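Local structure of BauA (Acinetobacter baumannii, 6H7F) at residues G257-T262 and Q686-A691; V283-K288 and T313-N318; L339-D344 and H374-Y379. The protein probably binds ferric acinetobactin at the outer membrane and carries it inward as a TonB-dependent siderophore receptor. All blocks are in the same frame, centred on the assembly; numbering follows the deposited sequence. Where two conformers were deposited one is given.

Contact 1. Residues G257-T262 and Q686-A691; sequences GVNVST and QLTNLA. With OPZ (~{N}-[(4~{S},5~{R})-2-[2-(1~{H}-imidazol-4-yl)ethyl]-5-methyl-3-oxidanylidene-1,2-oxazolidin-4-yl]-2,3-bis(oxidanyl)benzamide), chain G; OPV (~{N}-[(4~{S},5~{S})-2-[2-(1~{H}-imidazol-4-yl)ethyl]-5-methyl-3-oxidanylidene-1,2-oxazolidin-4-yl]-2,3-bis(oxidanyl)benzamide), chain F; EDO (1,2-ethanediol), chain O.
A classic beta bulge joins Val258 to Asn689 and Leu690, where an outer loop of this TonB-dependent receptor meets the run leading to its last strand, beside the siderophore site. Val258 and Leu690 exchange two backbone bonds: Val258 N reaches Leu690 O at 2.8 Å, and Leu690 N returns to Val258 O at 2.9 Å. The extra residue of the bulge, Asn689, is held by bonds to Asn259 and Val260. Its backbone N donates to the side-chain OD1 of Asn259 (3.0 Å), while its own OD1 takes the N-H of Val260 in the amide plane, on a lone pair, at 2.9 Å and a nearly straight 166°. The two asparagine side chains cross at about a right angle, their amide planes turned 47° apart. Asn259 ND2 continues through a water to Leu687 O. On the apolar side, Val260 CG1 meets Leu690 CD1 at 3.5 Å, and Val258 CG2 lies against Leu690 CB. Gly257 CA comes to 3.1 Å from Leu690 O, and nearby Thr688 OG1 bonds to Arg256 O. Arg256 also donates to the acinetobactin isomers OPZ and OPV, which overlap in one place. Leu687 turns its branch methyls to the overlapping ligands, CD1 lying 3.6 Å from CAU of the OPZ catechol ring.

Contact 2. Residues V283-K288 and T313-N318; sequences VETKDK and TEYKYN. With FV8 ((4~{S},5~{R})-2-[2,3-bis(oxidanyl)phenyl]-~{N}-[2-(1~{H}-imidazol-4-yl)ethyl]-5-methyl-~{N}-oxidanyl-4,5-dihydro-1,3-oxazole-4-carboxamide), chain E.
Val283 CG2 rests 3.5 Å from CE1 of the Tyr315 ring, and this same ring carries the bond to the bound pre-acinetobactin FV8: Tyr315 OH donates to the ligand atom O at 2.7 Å. With CG anti to the backbone N (chi1 176°), the phenol reaches out from the strand, and the ligand oxygen lies at the ring edge, near its plane. Tyr317 takes the same first torsion but offers a face instead, with FV8 atom C above it and CE1 3.5 Å from the ligand methyl CG2; its hydroxyl is bonded to Ala320 O. Behind the first shell, farther along the same face, Thr313 OG1 donates to Asp287 OD1 at 2.6 Å, the two side chains running side by side. That oxygen also receives Phe127 N of the plug, and Lys345 NZ is bonded to Thr313 OG1, so the barrel wall and the plug meet at a shared polar cluster. The opposite face carries Glu284, Lys286, Glu314 and Lys316; there the extended Lys286 chain brings CD to 3.8 Å from Glu314 OE1, while Glu284 OE2 is hydrogen-bonded to His250 ND1. Beneath all of these, an antiparallel ladder links Glu284 with Lys316 and Lys286 with Glu314. The two strands are arms of one barrel hairpin: strand 238-252 bonds along the other edge of 283-288, and strand 331-358 flanks 313-318, where the Phe341 ring meets that of Tyr315, planes about 15° apart.

Contact 3. Residues L339-D344 and H374-Y379; sequences LAFDVD and HTQDDY. With FV8 ((4~{S},5~{R})-2-[2,3-bis(oxidanyl)phenyl]-~{N}-[2-(1~{H}-imidazol-4-yl)ethyl]-5-methyl-~{N}-oxidanyl-4,5-dihydro-1,3-oxazole-4-carboxamide), chain E.
One water is held by the side chains of Asp342, Asp377 and Tyr379: it donates to Asp342 OD2 (2.8 Å) and to Asp377 OD2 (3.1 Å), and lies 2.7 Å from Tyr379 OH, at the edge of the tyrosine ring and in its plane. The water spans two carboxylates that do not touch each other, which would be expected to ease their like charges; Asp377 OD1 is bonded to His415 besides. Ala340 O also lies at the edge of the Tyr379 ring, beside CD1, and accepts the Tyr379 backbone N. The side chains of Asp342, Asp377 and Tyr379 share one face of an antiparallel hairpin in the wall of the beta-barrel, with strand 331-358 paired to 361-381 through the couples Ala340-Tyr379, Asp342-Asp377 and Asp344-Thr375. The other face looks to the barrel interior, where Phe341 meets Phe127 of the plug. There Gln376 NE2 donates to Asp378 OD1 at 2.7 Å, on the syn lone pair and within the amide plane. This bond fixes the rotation of the Gln376 amide, whose plane is turned 20° from the Phe341 ring, Gln376 NE2 lying 4.1 Å from Phe341 CD1. Phe341 CB comes 3.8 Å from Asp378 CG. Val343 CG2 lies over the face of the His374 imidazole in a CH-pi contact, 4.2 Å from the ring centroid. Leu339 swings away from its own N (chi1 178°), and chi2 of 68° parts the methyls: CD1 nears Tyr379 O, while CD2 touches the Phe341 ring edge and reaches FV8 CAI at 3.4 Å.

Overall arrangement
Contacts 2 and 3 are successive hairpins of the barrel wall, in series along the chain, and both lie inside the stretch of chain between the two halves of contact 1. Their centres are about 10 Å apart, and neighbouring strands 302-318 and 331-358 join them through backbone pairs Tyr317-Leu339 and Tyr315-Phe341. Contact 1 stands off, its centre about 23 Å from that of contact 2 and about 26 Å from that of contact 3; it ties the loop region after strand 238-252 to the run before the final strand. Tyr315, Tyr317, Leu339, Phe341 and Leu687 all approach bound siderophore, so wall and loop together line one site, consistent with uptake of ferric acinetobactin.

Contact 1. Residues G257-T262 and Q686-A691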
loop_
_atom_site.group_PDB
_atom_site.type_symbol
_atom_site.label_atom_id
_atom_site.label_comp_id
_atom_site.label_asym_id
_atom_site.label_seq_id
_atom_site.Cartn_x
_atom_site.Cartn_y
_atom_site.Cartn_z
ATOM N N GLY A 257 3.883 20.350 -16.204
ATOM C CA GLY A 257 4.973 20.640 -15.294
ATOM C C GLY A 257 5.002 22.104 -14.906
ATOM O O GLY A 257 4.130 22.881 -15.308
ATOM N N VAL A 258 6.009 22.482 -14.121
ATOM C CA VAL A 258 5.989 23.748 -13.403
ATOM C C VAL A 258 7.400 24.320 -13.362
ATOM O O VAL A 258 8.387 23.579 -13.385
ATOM C CB VAL A 258 5.414 23.584 -11.982
ATOM C CG1 VAL A 258 4.019 22.979 -11.992
ATOM C CG2 VAL A 258 6.326 22.766 -11.101
ATOM N N ASN A 259 7.470 25.644 -13.277
ATOM C CA ASN A 259 8.732 26.398 -13.265
ATOM C C ASN A 259 9.008 26.921 -11.850
ATOM O O ASN A 259 8.084 27.202 -11.078
ATOM C CB ASN A 259 8.695 27.562 -14.256
ATOM C CG ASN A 259 8.673 27.095 -15.697
ATOM O OD1 ASN A 259 9.134 25.995 -15.997
ATOM N ND2 ASN A 259 8.120 27.912 -16.587
ATOM N N VAL A 260 10.293 27.037 -11.529
ATOM C CA VAL A 260 10.769 27.510 -10.252
ATOM C C VAL A 260 11.810 28.606 -10.495
ATOM O O VAL A 260 12.383 28.692 -11.576
ATOM C CB VAL A 260 11.376 26.360 -9.437
ATOM C CG1 VAL A 260 10.316 25.390 -8.953
ATOM C CG2 VAL A 260 12.440 25.617 -10.222
ATOM N N SER A 261 12.057 29.420 -9.468
ATOM C CA SER A 261 13.126 30.430 -9.488
ATOM C C SER A 261 14.065 30.196 -8.304
ATOM O O SER A 261 13.710 29.506 -7.365
ATOM C CB SER A 261 12.560 31.823 -9.474
ATOM O OG SER A 261 11.900 32.088 -8.238
ATOM N N THR A 262 15.262 30.787 -8.374
ATOM C CA THR A 262 16.261 30.733 -7.285
ATOM C C THR A 262 15.752 31.535 -6.074
ATOM O O THR A 262 15.965 31.152 -4.939
ATOM C CB THR A 262 17.624 31.251 -7.772
ATOM O OG1 THR A 262 17.433 32.589 -8.238
ATOM C CG2 THR A 262 18.220 30.417 -8.890
ATOM N N GLN A 686 10.396 18.272 -20.547
ATOM C CA GLN A 686 10.618 19.226 -21.618
ATOM C C GLN A 686 9.879 20.537 -21.297
ATOM O O GLN A 686 8.747 20.518 -20.802
ATOM C CB GLN A 686 10.179 18.606 -22.946
ATOM C CG GLN A 686 11.105 17.492 -23.433
ATOM C CD GLN A 686 10.711 16.961 -24.796
ATOM O OE1 GLN A 686 10.206 17.695 -25.641
ATOM N NE2 GLN A 686 10.927 15.673 -25.025
ATOM N N LEU A 687 10.574 21.663 -21.522
ATOM C CA LEU A 687 9.990 23.028 -21.670
ATOM C C LEU A 687 9.728 23.677 -20.295
ATOM O O LEU A 687 9.907 24.873 -20.151
ATOM C CB LEU A 687 8.715 22.959 -22.519
ATOM C CG LEU A 687 8.920 22.431 -23.943
ATOM C CD1 LEU A 687 7.661 22.593 -24.774
ATOM C CD2 LEU A 687 10.109 23.134 -24.626
ATOM N N THR A 688 9.318 22.880 -19.298
ATOM C CA THR A 688 9.197 23.358 -17.922
ATOM C C THR A 688 10.290 22.723 -17.049
ATOM O O THR A 688 10.905 21.713 -17.431
ATOM C CB THR A 688 7.788 23.101 -17.373
ATOM O OG1 THR A 688 7.491 21.706 -17.447
ATOM C CG2 THR A 688 6.717 23.871 -18.116
ATOM N N ASN A 689 10.503 23.315 -15.869
ATOM C CA ASN A 689 11.618 22.970 -14.975
ATOM C C ASN A 689 11.379 21.615 -14.279
ATOM O O ASN A 689 12.319 20.850 -14.106
ATOM C CB ASN A 689 11.826 24.042 -13.907
ATOM C CG ASN A 689 12.191 25.401 -14.461
ATOM O OD1 ASN A 689 11.918 26.417 -13.815
ATOM N ND2 ASN A 689 12.874 25.424 -15.608
ATOM N N LEU A 690 10.141 21.355 -13.834
ATOM C CA LEU A 690 9.841 20.225 -12.892
ATOM C C LEU A 690 8.521 19.557 -13.265
ATOM O O LEU A 690 7.572 20.209 -13.666
ATOM C CB LEU A 690 9.740 20.730 -11.448
ATOM C CG LEU A 690 10.978 21.407 -10.856
ATOM C CD1 LEU A 690 10.678 21.913 -9.451
ATOM C CD2 LEU A 690 12.156 20.462 -10.809
ATOM N N ALA A 691 8.443 18.250 -13.020
ATOM C CA ALA A 691 7.170 17.576 -12.933
ATOM C C ALA A 691 7.293 16.400 -11.973
ATOM O O ALA A 691 8.366 15.828 -11.841
ATOM C CB ALA A 691 6.731 17.116 -14.300
HETATM C CAJ OPZ G . 11.705 24.411 -32.629
HETATM N NAM OPZ G . 11.952 25.725 -32.698
HETATM C CAI OPZ G . 11.112 26.257 -33.593
HETATM N NAO OPZ G . 10.338 25.276 -34.081
HETATM C CAT OPZ G . 10.709 24.147 -33.480
HETATM C CAK OPZ G . 10.082 22.746 -33.735
HETATM C CAL OPZ G . 8.939 22.470 -32.736
HETATM N NAY OPZ G . 9.338 22.912 -31.359
HETATM C C OPZ G . 8.998 24.027 -30.697
HETATM O O OPZ G . 8.273 24.918 -31.143
HETATM O OG1 OPZ G . 10.308 22.118 -30.445
HETATM C CB OPZ G . 10.029 22.637 -29.154
HETATM C CG2 OPZ G . 8.840 21.878 -28.557
HETATM C CA OPZ G . 9.672 24.096 -29.469
HETATM N N OPZ G . 8.877 24.713 -28.386
HETATM C CAQ OPZ G . 9.477 25.535 -27.516
HETATM O OAB OPZ G . 10.687 25.713 -27.524
HETATM C CAV OPZ G . 8.692 26.044 -26.480
HETATM C CAH OPZ G . 9.278 26.785 -25.440
HETATM C CAF OPZ G . 8.499 27.269 -24.384
HETATM C CAG OPZ G . 7.123 26.995 -24.349
HETATM C CAS OPZ G . 6.557 26.248 -25.380
HETATM O OAD OPZ G . 5.250 25.945 -25.458
HETATM C CAU OPZ G . 7.337 25.786 -26.419
HETATM O OAE OPZ G . 6.742 25.073 -27.408
HETATM C CAJ OPV F . 11.812 25.639 -32.421
HETATM N NAM OPV F . 11.909 26.872 -32.921
HETATM C CAI OPV F . 11.077 26.966 -33.964
HETATM N NAO OPV F . 10.459 25.791 -34.116
HETATM C CAT OPV F . 10.917 24.989 -33.160
HETATM C CAK OPV F . 10.486 23.520 -32.949
HETATM C CAL OPV F . 9.354 23.431 -31.910
HETATM N NAY OPV F . 9.861 23.563 -30.495
HETATM C C OPV F . 10.176 24.708 -29.892
HETATM O O OPV F . 10.077 25.818 -30.415
HETATM O OG1 OPV F . 10.106 22.402 -29.481
HETATM C CB OPV F . 10.841 23.019 -28.408
HETATM C CG2 OPV F . 12.338 22.713 -28.526
HETATM C CA OPV F . 10.562 24.522 -28.571
HETATM N N OPV F . 9.455 24.953 -27.683
HETATM C CAQ OPV F . 9.637 25.977 -26.840
HETATM O OAB OPV F . 10.735 26.504 -26.700
HETATM C CAV OPV F . 8.599 26.326 -25.967
HETATM C CAH OPV F . 8.971 27.071 -24.837
HETATM C CAF OPV F . 8.023 27.456 -23.880
HETATM C CAG OPV F . 6.678 27.096 -24.045
HETATM C CAS OPV F . 6.313 26.353 -25.164
HETATM O OAD OPV F . 5.053 25.969 -25.428
HETATM C CAU OPV F . 7.243 25.972 -26.107
HETATM O OAE OPV F . 6.767 25.255 -27.177
HETATM C C1 EDO O . 15.804 29.435 -12.386
HETATM O O1 EDO O . 17.125 28.910 -12.369
HETATM C C2 EDO O . 15.083 28.752 -13.519
HETATM O O2 EDO O . 14.971 27.351 -13.230
HETATM O O HOH W 1 8.135 27.051 -19.631
#

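Contact 2. Residues V283-K288 and T313-N318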
loop_
_atom_site.group_PDB
_atom_site.type_symbol
_atom_site.label_atom_id
_atom_site.label_comp_id
_atom_site.label_asym_id
_atom_site.label_seq_id
_atom_site.Cartn_x
_atom_site.Cartn_y
_atom_site.Cartn_z
ATOM N N VAL A 283 -4.647 16.745 -24.079
ATOM C CA VAL A 283 -3.884 16.618 -25.274
ATOM C C VAL A 283 -4.406 15.418 -26.067
ATOM O O VAL A 283 -4.853 14.425 -25.500
ATOM C CB VAL A 283 -2.395 16.458 -24.946
ATOM C CG1 VAL A 283 -2.116 15.136 -24.263
ATOM C CG2 VAL A 283 -1.538 16.622 -26.178
ATOM N N GLU A 284 -4.355 15.537 -27.385
ATOM C CA GLU A 284 -4.721 14.465 -28.301
ATOM C C GLU A 284 -3.809 14.510 -29.534
ATOM O O GLU A 284 -3.573 15.577 -30.108
ATOM C CB GLU A 284 -6.174 14.618 -28.721
ATOM C CG GLU A 284 -6.706 13.430 -29.483
ATOM C CD GLU A 284 -8.117 13.646 -29.990
ATOM O OE1 GLU A 284 -8.260 14.363 -31.017
ATOM O OE2 GLU A 284 -9.074 13.141 -29.322
ATOM N N THR A 285 -3.296 13.340 -29.916
ATOM C CA THR A 285 -2.531 13.160 -31.133
ATOM C C THR A 285 -3.137 12.002 -31.928
ATOM O O THR A 285 -3.296 10.898 -31.402
ATOM C CB THR A 285 -1.044 12.927 -30.829
ATOM O OG1 THR A 285 -0.595 13.953 -29.945
ATOM C CG2 THR A 285 -0.180 12.940 -32.069
ATOM N N LYS A 286 -3.500 12.281 -33.185
ATOM C CA LYS A 286 -3.852 11.239 -34.168
ATOM C C LYS A 286 -2.687 11.076 -35.147
ATOM O O LYS A 286 -2.226 12.050 -35.746
ATOM C CB LYS A 286 -5.123 11.618 -34.932
ATOM C CG LYS A 286 -6.409 11.605 -34.120
ATOM C CD LYS A 286 -7.554 12.336 -34.792
ATOM C CE LYS A 286 -8.800 12.387 -33.934
ATOM N NZ LYS A 286 -10.010 12.657 -34.747
ATOM N N ASP A 287 -2.207 9.843 -35.278
ATOM C CA ASP A 287 -1.105 9.515 -36.141
ATOM C C ASP A 287 -1.550 8.383 -37.069
ATOM O O ASP A 287 -2.103 7.384 -36.605
ATOM C CB ASP A 287 0.140 9.102 -35.345
ATOM C CG ASP A 287 0.829 10.260 -34.641
ATOM O OD1 ASP A 287 1.643 10.957 -35.304
ATOM O OD2 ASP A 287 0.554 10.456 -33.436
ATOM N N LYS A 288 -1.301 8.584 -38.370
ATOM C CA LYS A 288 -1.520 7.603 -39.431
ATOM C C LYS A 288 -0.242 7.502 -40.254
ATOM O O LYS A 288 0.330 8.526 -40.633
ATOM C CB LYS A 288 -2.671 8.043 -40.337
ATOM C CG LYS A 288 -4.055 7.960 -39.709
ATOM C CD LYS A 288 -5.051 8.947 -40.276
ATOM C CE LYS A 288 -6.385 8.901 -39.563
ATOM N NZ LYS A 288 -7.428 9.642 -40.309
ATOM N N THR A 313 0.248 13.652 -38.725
ATOM C CA THR A 313 0.078 13.905 -37.335
ATOM C C THR A 313 -0.904 15.062 -37.184
ATOM O O THR A 313 -0.724 16.104 -37.829
ATOM C CB THR A 313 1.427 14.227 -36.683
ATOM O OG1 THR A 313 2.223 13.043 -36.711
ATOM C CG2 THR A 313 1.300 14.721 -35.260
ATOM N N GLU A 314 -1.928 14.866 -36.346
ATOM C CA GLU A 314 -2.758 15.958 -35.816
ATOM C C GLU A 314 -2.598 16.016 -34.293
ATOM O O GLU A 314 -2.976 15.082 -33.592
ATOM C CB GLU A 314 -4.226 15.764 -36.198
ATOM C CG GLU A 314 -4.455 15.606 -37.696
ATOM C CD GLU A 314 -5.865 15.178 -38.100
ATOM O OE1 GLU A 314 -6.759 15.145 -37.232
ATOM O OE2 GLU A 314 -6.060 14.866 -39.274
ATOM N N TYR A 315 -1.994 17.105 -33.815
ATOM C CA TYR A 315 -1.787 17.398 -32.394
ATOM C C TYR A 315 -2.720 18.527 -31.965
ATOM O O TYR A 315 -2.834 19.555 -32.663
ATOM C CB TYR A 315 -0.349 17.845 -32.136
ATOM C CG TYR A 315 -0.022 18.263 -30.720
ATOM C CD1 TYR A 315 0.461 17.355 -29.796
ATOM C CD2 TYR A 315 -0.141 19.582 -30.317
ATOM C CE1 TYR A 315 0.796 17.736 -28.506
ATOM C CE2 TYR A 315 0.212 19.986 -29.046
ATOM C CZ TYR A 315 0.680 19.057 -28.131
ATOM O OH TYR A 315 1.014 19.447 -26.867
ATOM N N LYS A 316 -3.358 18.332 -30.809
ATOM C CA LYS A 316 -4.193 19.366 -30.173
ATOM C C LYS A 316 -3.945 19.370 -28.664
ATOM O O LYS A 316 -3.949 18.309 -28.023
ATOM C CB LYS A 316 -5.671 19.111 -30.465
ATOM C CG LYS A 316 -6.090 19.291 -31.919
ATOM C CD LYS A 316 -7.462 18.682 -32.218
ATOM C CE LYS A 316 -8.153 19.273 -33.427
ATOM N NZ LYS A 316 -7.263 19.296 -34.608
ATOM N N TYR A 317 -3.742 20.566 -28.111
ATOM C CA TYR A 317 -3.483 20.749 -26.685
ATOM C C TYR A 317 -4.258 21.964 -26.188
ATOM O O TYR A 317 -4.168 23.055 -26.762
ATOM C CB TYR A 317 -1.985 20.916 -26.414
ATOM C CG TYR A 317 -1.611 21.126 -24.963
ATOM C CD1 TYR A 317 -1.837 22.329 -24.318
ATOM C CD2 TYR A 317 -0.969 20.138 -24.248
ATOM C CE1 TYR A 317 -1.470 22.529 -22.992
ATOM C CE2 TYR A 317 -0.593 20.317 -22.927
ATOM C CZ TYR A 317 -0.841 21.517 -22.286
ATOM O OH TYR A 317 -0.453 21.679 -20.974
ATOM N N ASN A 318 -5.024 21.749 -25.116
ATOM C CA ASN A 318 -5.740 22.809 -24.411
ATOM C C ASN A 318 -5.427 22.680 -22.913
ATOM O O ASN A 318 -5.826 21.704 -22.285
ATOM C CB ASN A 318 -7.238 22.727 -24.718
ATOM C CG ASN A 318 -8.033 23.942 -24.272
ATOM O OD1 ASN A 318 -7.472 24.966 -23.863
ATOM N ND2 ASN A 318 -9.351 23.851 -24.386
HETATM C CAJ FV8 E . 5.203 22.137 -30.289
HETATM N NAN FV8 E . 5.121 23.282 -30.955
HETATM C CAI FV8 E . 5.010 24.284 -30.025
HETATM N NAO FV8 E . 5.034 23.761 -28.754
HETATM C CAT FV8 E . 5.163 22.444 -28.954
HETATM C CAK FV8 E . 5.245 21.395 -27.865
HETATM C CAL FV8 E . 3.882 21.227 -27.174
HETATM N NAY FV8 E . 3.513 22.499 -26.560
HETATM O OAE FV8 E . 4.515 23.321 -26.114
HETATM C C FV8 E . 2.259 22.861 -26.387
HETATM O O FV8 E . 1.300 22.126 -26.755
HETATM C CA FV8 E . 2.137 24.163 -25.834
HETATM N N FV8 E . 2.798 25.156 -26.739
HETATM C CB FV8 E . 0.707 24.660 -25.757
HETATM C CG2 FV8 E . 0.340 25.183 -24.346
HETATM O OG1 FV8 E . 0.643 25.800 -26.621
HETATM C CAR FV8 E . 1.884 26.074 -27.115
HETATM C CAV FV8 E . 2.096 27.077 -28.002
HETATM C CAH FV8 E . 1.015 27.873 -28.399
HETATM C CAF FV8 E . 1.188 28.917 -29.325
HETATM C CAG FV8 E . 2.452 29.159 -29.894
HETATM C CAS FV8 E . 3.526 28.350 -29.512
HETATM O OAC FV8 E . 4.793 28.512 -30.002
HETATM C CAU FV8 E . 3.321 27.318 -28.588
HETATM O OAD FV8 E . 4.368 26.561 -28.216
HETATM O O HOH W 2 -5.810 15.370 -32.677
#

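Contact 3. Residues L339-D344 and H374-Y379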
loop_
_atom_site.group_PDB
_atom_site.type_symbol
_atom_site.label_atom_id
_atom_site.label_comp_id
_atom_site.label_asym_id
_atom_site.label_seq_id
_atom_site.Cartn_x
_atom_site.Cartn_y
_atom_site.Cartn_z
ATOM N N LEU A 339 -2.676 24.958 -28.608
ATOM C CA LEU A 339 -1.907 24.671 -29.795
ATOM C C LEU A 339 -2.605 23.560 -30.585
ATOM O O LEU A 339 -3.112 22.577 -30.005
ATOM C CB LEU A 339 -0.491 24.273 -29.380
ATOM C CG LEU A 339 0.455 23.890 -30.518
ATOM C CD1 LEU A 339 0.790 25.096 -31.389
ATOM C CD2 LEU A 339 1.737 23.281 -29.957
ATOM N N ALA A 340 -2.664 23.752 -31.908
ATOM C CA ALA A 340 -2.941 22.681 -32.839
ATOM C C ALA A 340 -1.921 22.744 -33.969
ATOM O O ALA A 340 -1.553 23.827 -34.405
ATOM C CB ALA A 340 -4.347 22.799 -33.357
ATOM N N PHE A 341 -1.436 21.584 -34.405
ATOM C CA PHE A 341 -0.648 21.544 -35.587
ATOM C C PHE A 341 -0.942 20.256 -36.347
ATOM O O PHE A 341 -1.291 19.228 -35.751
ATOM C CB PHE A 341 0.833 21.787 -35.281
ATOM C CG PHE A 341 1.535 20.748 -34.445
ATOM C CD1 PHE A 341 2.008 19.578 -35.010
ATOM C CD2 PHE A 341 1.815 20.987 -33.109
ATOM C CE1 PHE A 341 2.697 18.643 -34.241
ATOM C CE2 PHE A 341 2.511 20.058 -32.344
ATOM C CZ PHE A 341 2.954 18.886 -32.910
ATOM N N ASP A 342 -0.880 20.385 -37.679
ATOM C CA ASP A 342 -1.074 19.295 -38.647
ATOM C C ASP A 342 0.187 19.198 -39.488
ATOM O O ASP A 342 0.679 20.215 -39.981
ATOM C CB ASP A 342 -2.275 19.543 -39.571
ATOM C CG ASP A 342 -3.581 19.750 -38.821
ATOM O OD1 ASP A 342 -3.817 19.006 -37.851
ATOM O OD2 ASP A 342 -4.345 20.658 -39.208
ATOM N N VAL A 343 0.729 17.991 -39.609
ATOM C CA VAL A 343 1.933 17.814 -40.351
ATOM C C VAL A 343 1.769 16.592 -41.261
ATOM O O VAL A 343 1.229 15.578 -40.855
ATOM C CB VAL A 343 3.174 17.774 -39.431
ATOM C CG1 VAL A 343 2.915 17.066 -38.131
ATOM C CG2 VAL A 343 4.400 17.201 -40.128
ATOM N N ASP A 344 2.117 16.794 -42.543
ATOM C CA ASP A 344 2.147 15.754 -43.590
ATOM C C ASP A 344 3.604 15.458 -43.938
ATOM O O ASP A 344 4.362 16.365 -44.337
ATOM C CB ASP A 344 1.420 16.188 -44.872
ATOM C CG ASP A 344 -0.095 16.221 -44.766
ATOM O OD1 ASP A 344 -0.658 15.275 -44.186
ATOM O OD2 ASP A 344 -0.703 17.201 -45.264
ATOM N N HIS A 374 8.343 17.446 -44.889
ATOM C CA HIS A 374 7.034 17.654 -44.252
ATOM C C HIS A 374 6.528 19.063 -44.557
ATOM O O HIS A 374 7.314 20.001 -44.781
ATOM C CB HIS A 374 7.072 17.283 -42.754
ATOM C CG HIS A 374 7.590 18.331 -41.824
ATOM N ND1 HIS A 374 8.449 18.024 -40.780
ATOM C CD2 HIS A 374 7.308 19.648 -41.703
ATOM C CE1 HIS A 374 8.705 19.115 -40.091
ATOM N NE2 HIS A 374 8.024 20.130 -40.647
ATOM N N THR A 375 5.204 19.170 -44.628
ATOM C CA THR A 375 4.505 20.427 -44.559
ATOM C C THR A 375 3.638 20.436 -43.297
ATOM O O THR A 375 3.137 19.394 -42.857
ATOM C CB THR A 375 3.665 20.654 -45.821
ATOM O OG1 THR A 375 2.691 19.609 -45.867
ATOM C CG2 THR A 375 4.492 20.651 -47.092
ATOM N N GLN A 376 3.463 21.623 -42.725
ATOM C CA GLN A 376 2.904 21.765 -41.413
ATOM C C GLN A 376 2.117 23.082 -41.338
ATOM O O GLN A 376 2.566 24.105 -41.848
ATOM C CB GLN A 376 4.025 21.689 -40.374
ATOM C CG GLN A 376 3.528 21.754 -38.939
ATOM C CD GLN A 376 4.586 21.360 -37.936
ATOM O OE1 GLN A 376 5.362 20.429 -38.141
ATOM N NE2 GLN A 376 4.640 22.093 -36.842
ATOM N N ASP A 377 0.960 23.041 -40.661
ATOM C CA ASP A 377 0.260 24.257 -40.189
ATOM C C ASP A 377 0.188 24.269 -38.648
ATOM O O ASP A 377 -0.135 23.249 -37.987
ATOM C CB ASP A 377 -1.138 24.351 -40.806
ATOM C CG ASP A 377 -1.132 24.466 -42.323
ATOM O OD1 ASP A 377 -0.407 25.341 -42.840
ATOM O OD2 ASP A 377 -1.868 23.697 -42.970
ATOM N N ASP A 378 0.467 25.440 -38.077
ATOM C CA ASP A 378 0.394 25.656 -36.655
ATOM C C ASP A 378 -0.718 26.671 -36.371
ATOM O O ASP A 378 -0.803 27.713 -37.034
ATOM C CB ASP A 378 1.727 26.149 -36.081
ATOM C CG ASP A 378 2.745 25.046 -35.788
ATOM O OD1 ASP A 378 3.220 24.406 -36.760
ATOM O OD2 ASP A 378 3.094 24.857 -34.595
ATOM N N TYR A 379 -1.541 26.345 -35.368
ATOM C CA TYR A 379 -2.554 27.228 -34.786
ATOM C C TYR A 379 -2.323 27.287 -33.280
ATOM O O TYR A 379 -2.008 26.268 -32.672
ATOM C CB TYR A 379 -3.965 26.672 -35.024
ATOM C CG TYR A 379 -4.260 26.224 -36.431
ATOM C CD1 TYR A 379 -3.669 25.088 -36.959
ATOM C CD2 TYR A 379 -5.143 26.932 -37.234
ATOM C CE1 TYR A 379 -3.939 24.669 -38.252
ATOM C CE2 TYR A 379 -5.431 26.526 -38.527
ATOM C CZ TYR A 379 -4.820 25.394 -39.044
ATOM O OH TYR A 379 -5.086 24.998 -40.327
HETATM C CAJ FV8 E . 5.203 22.137 -30.289
HETATM N NAN FV8 E . 5.121 23.282 -30.955
HETATM C CAI FV8 E . 5.010 24.284 -30.025
HETATM N NAO FV8 E . 5.034 23.761 -28.754
HETATM C CAT FV8 E . 5.163 22.444 -28.954
HETATM C CAK FV8 E . 5.245 21.395 -27.865
HETATM C CAL FV8 E . 3.882 21.227 -27.174
HETATM N NAY FV8 E . 3.513 22.499 -26.560
HETATM O OAE FV8 E . 4.515 23.321 -26.114
HETATM C C FV8 E . 2.259 22.861 -26.387
HETATM O O FV8 E . 1.300 22.126 -26.755
HETATM C CA FV8 E . 2.137 24.163 -25.834
HETATM N N FV8 E . 2.798 25.156 -26.739
HETATM C CB FV8 E . 0.707 24.660 -25.757
HETATM C CG2 FV8 E . 0.340 25.183 -24.346
HETATM O OG1 FV8 E . 0.643 25.800 -26.621
HETATM C CAR FV8 E . 1.884 26.074 -27.115
HETATM C CAV FV8 E . 2.096 27.077 -28.002
HETATM C CAH FV8 E . 1.015 27.873 -28.399
HETATM C CAF FV8 E . 1.188 28.917 -29.325
HETATM C CAG FV8 E . 2.452 29.159 -29.894
HETATM C CAS FV8 E . 3.526 28.350 -29.512
HETATM O OAC FV8 E . 4.793 28.512 -30.002
HETATM C CAU FV8 E . 3.321 27.318 -28.588
HETATM O OAD FV8 E . 4.368 26.561 -28.216
HETATM O O HOH W 3 -4.125 22.580 -41.169
#